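Local coordinates for protein FAD-binding oxidoreductase (Gulosibacter chungangensis, PDB 7PBG) that oxidises 4-ethylphenol, and probably related 4-alkylphenols, with a covalently bound FAD, dehydrogenating the alkyl side chain to a vinyl group, at residues C180-V185 / S215-F220. Residues are numbered along the deposited sequence; the frame is centred on the assembly and turned at random.
Sequences CGMEVV and SIEGLF
E217 reaches from a 3-10 turn to the backbone of G181 on strand 179-186, part of the antiparallel sheet of a PCMH-type FAD-binding domain. The turn, 217-220, belongs to the link between strands 191-193 and 226-237; by CA position M182 lies nearest E217, and V184 nearest F220. The evidence for a polar anchor is the hydrogen bond from G181 N to E217 OE2, 2.8 Å long and moderately bent (142° at the hydrogen). The donor approaches on the syn side, 19° out of the carboxylate plane. The E217 chain runs extended beyond CG, which carries the acid up to the strand; there T194 OG1 also bonds OE2, and R179 forms a salt bridge with OE1, so both oxygens of this buried group are engaged. With an alanine here, the R179 guanidinium would probably lose its carboxylate mate, G181 N this acceptor, and M182 SD the CG it packs against.

Toward F220 the contact turns apolar. M182 SD lies against the aliphatic part of E217, 3.7 Å from CG and 3.9 Å from CB. A bend at the thioether (chi3 75°) then directs CE to F220 CB, 3.9 Å away, while M182 also packs on C228, an FAD-binding residue. V184 approaches the F220 ring over one face in a CH-pi contact, with CG1 4.1 Å from the centroid. The nearest ring atom to V184 CG1 is F220 CE1, at 3.8 Å. On the same face, V184 CG2 stands 4.2 Å above the ring plane of F220, over its centre.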
ATOM      1  N   CYS A 180      -3.477   8.798  -1.957  1.00 16.80           N
ATOM      2  CA  CYS A 180      -4.435   8.134  -2.858  1.00 16.81           C
ATOM      3  C   CYS A 180      -4.810   9.042  -4.020  1.00 18.38           C
ATOM      4  O   CYS A 180      -5.445  10.086  -3.797  1.00 18.13           O
ATOM      5  CB  CYS A 180      -5.676   7.724  -2.074  1.00 18.25           C
ATOM      6  SG  CYS A 180      -6.732   6.626  -3.052  1.00 19.87           S
ATOM      7  N   GLY A 181      -4.316   8.748  -5.195  1.00 20.17           N
ATOM      8  CA  GLY A 181      -4.678   9.484  -6.409  1.00 17.31           C
ATOM      9  C   GLY A 181      -3.622  10.520  -6.710  1.00 19.67           C
ATOM     10  O   GLY A 181      -3.529  11.537  -5.965  1.00 20.41           O
ATOM     11  N   MET A 182      -2.894  10.343  -7.801  1.00 19.33           N
ATOM     12  CA  MET A 182      -1.797  11.241  -8.183  1.00 17.36           C
ATOM     13  C   MET A 182      -2.020  11.637  -9.636  1.00 18.44           C
ATOM     14  O   MET A 182      -2.452  10.772 -10.442  1.00 16.91           O
ATOM     15  CB  MET A 182      -0.451  10.515  -8.088  1.00 18.01           C
ATOM     16  CG  MET A 182      -0.061  10.226  -6.682  1.00 19.51           C
ATOM     17  SD  MET A 182       1.333   9.092  -6.619  1.00 21.61           S
ATOM     18  CE  MET A 182       2.670  10.190  -7.092  1.00 21.05           C
ATOM     19  N   GLU A 183      -1.741  12.894  -9.946  1.00 18.18           N
ATOM     20  CA  GLU A 183      -1.526  13.319 -11.338  1.00 17.89           C
ATOM     21  C   GLU A 183      -0.019  13.379 -11.542  1.00 19.12           C
ATOM     22  O   GLU A 183       0.687  13.993 -10.698  1.00 18.90           O
ATOM     23  CB  GLU A 183      -2.201  14.668 -11.603  1.00 18.54           C
ATOM     24  CG  GLU A 183      -2.070  15.122 -13.053  1.00 18.79           C
ATOM     25  CD  GLU A 183      -2.826  16.417 -13.324  1.00 21.04           C
ATOM     26  OE1 GLU A 183      -2.295  17.470 -12.997  1.00 23.18           O
ATOM     27  OE2 GLU A 183      -3.971  16.364 -13.802  1.00 22.86           O
ATOM     28  N   VAL A 184       0.447  12.791 -12.637  1.00 18.21           N
ATOM     29  CA  VAL A 184       1.882  12.622 -12.898  1.00 18.08           C
ATOM     30  C   VAL A 184       2.132  13.017 -14.342  1.00 19.06           C
ATOM     31  O   VAL A 184       1.515  12.464 -15.223  1.00 20.75           O
ATOM     32  CB  VAL A 184       2.375  11.186 -12.561  1.00 18.44           C
ATOM     33  CG1 VAL A 184       3.854  11.043 -12.773  1.00 20.73           C
ATOM     34  CG2 VAL A 184       2.042  10.796 -11.133  1.00 19.08           C
ATOM     35  N   VAL A 185       3.111  13.878 -14.556  1.00 17.87           N
ATOM     36  CA  VAL A 185       3.647  14.113 -15.926  1.00 18.75           C
ATOM     37  C   VAL A 185       4.759  13.099 -16.098  1.00 16.48           C
ATOM     38  O   VAL A 185       5.745  13.121 -15.362  1.00 17.88           O
ATOM     39  CB  VAL A 185       4.113  15.561 -16.108  1.00 17.90           C
ATOM     40  CG1 VAL A 185       4.761  15.718 -17.474  1.00 20.39           C
ATOM     41  CG2 VAL A 185       2.974  16.518 -15.890  1.00 19.62           C
ATOM     42  N   SER A 215      -1.350  -1.721  -9.556  1.00 18.95           N
ATOM     43  CA  SER A 215      -1.301  -0.543  -8.662  1.00 21.34           C
ATOM     44  C   SER A 215       0.083   0.075  -8.811  1.00 25.15           C
ATOM     45  O   SER A 215       1.068  -0.612  -8.439  1.00 25.34           O
ATOM     46  CB  SER A 215      -1.601  -0.934  -7.236  1.00 23.85           C
ATOM     47  OG  SER A 215      -2.986  -1.230  -7.081  1.00 27.80           O
ATOM     48  N   ILE A 216       0.173   1.284  -9.385  1.00 22.95           N
ATOM     49  CA  ILE A 216       1.504   1.823  -9.800  1.00 21.52           C
ATOM     50  C   ILE A 216       1.873   3.108  -9.035  1.00 22.20           C
ATOM     51  O   ILE A 216       2.926   3.651  -9.318  1.00 19.83           O
ATOM     52  CB  ILE A 216       1.552   2.055 -11.318  1.00 24.40           C
ATOM     53  CG1 ILE A 216       0.523   3.088 -11.783  1.00 26.20           C
ATOM     54  CG2 ILE A 216       1.398   0.721 -12.018  1.00 26.59           C
ATOM     55  CD1 ILE A 216       0.649   3.476 -13.240  1.00 31.36           C
ATOM     56  N   GLU A 217       1.110   3.555  -8.041  1.00 20.93           N
ATOM     57  CA  GLU A 217       1.565   4.783  -7.310  1.00 20.19           C
ATOM     58  C   GLU A 217       2.911   4.516  -6.610  1.00 20.64           C
ATOM     59  O   GLU A 217       3.703   5.479  -6.474  1.00 20.36           O
ATOM     60  CB  GLU A 217       0.553   5.246  -6.268  1.00 20.72           C
ATOM     61  CG  GLU A 217      -0.627   5.953  -6.919  1.00 22.02           C
ATOM     62  CD  GLU A 217      -1.737   6.438  -6.010  1.00 21.59           C
ATOM     63  OE1 GLU A 217      -1.539   6.471  -4.746  1.00 20.25           O
ATOM     64  OE2 GLU A 217      -2.776   6.868  -6.574  1.00 22.95           O
ATOM     65  N   GLY A 218       3.165   3.277  -6.161  1.00 20.22           N
ATOM     66  CA  GLY A 218       4.428   2.911  -5.515  1.00 19.73           C
ATOM     67  C   GLY A 218       5.603   3.036  -6.465  1.00 18.73           C
ATOM     68  O   GLY A 218       6.754   3.206  -5.971  1.00 19.67           O
ATOM     69  N   LEU A 219       5.379   3.000  -7.795  1.00 17.97           N
ATOM     70  CA  LEU A 219       6.491   3.208  -8.755  1.00 20.77           C
ATOM     71  C   LEU A 219       7.060   4.614  -8.621  1.00 21.11           C
ATOM     72  O   LEU A 219       8.208   4.812  -8.997  1.00 21.90           O
ATOM     73  CB  LEU A 219       6.009   3.056 -10.187  1.00 21.65           C
ATOM     74  CG  LEU A 219       5.716   1.656 -10.666  1.00 26.14           C
ATOM     75  CD1 LEU A 219       5.562   1.709 -12.176  1.00 27.43           C
ATOM     76  CD2 LEU A 219       6.821   0.725 -10.259  1.00 26.91           C
ATOM     77  N   PHE A 220       6.273   5.577  -8.166  1.00 20.77           N
ATOM     78  CA  PHE A 220       6.722   6.990  -8.117  1.00 20.85           C
ATOM     79  C   PHE A 220       7.379   7.302  -6.768  1.00 21.46           C
ATOM     80  O   PHE A 220       7.645   8.504  -6.493  1.00 23.98           O
ATOM     81  CB  PHE A 220       5.550   7.914  -8.436  1.00 19.09           C
ATOM     82  CG  PHE A 220       5.023   7.664  -9.817  1.00 20.34           C
ATOM     83  CD1 PHE A 220       5.788   7.943 -10.937  1.00 21.79           C
ATOM     84  CD2 PHE A 220       3.826   6.983  -9.980  1.00 21.55           C
ATOM     85  CE1 PHE A 220       5.318   7.627 -12.200  1.00 22.67           C
ATOM     86  CE2 PHE A 220       3.329   6.732 -11.246  1.00 21.64           C
ATOM     87  CZ  PHE A 220       4.090   7.017 -12.358  1.00 22.72           C
TER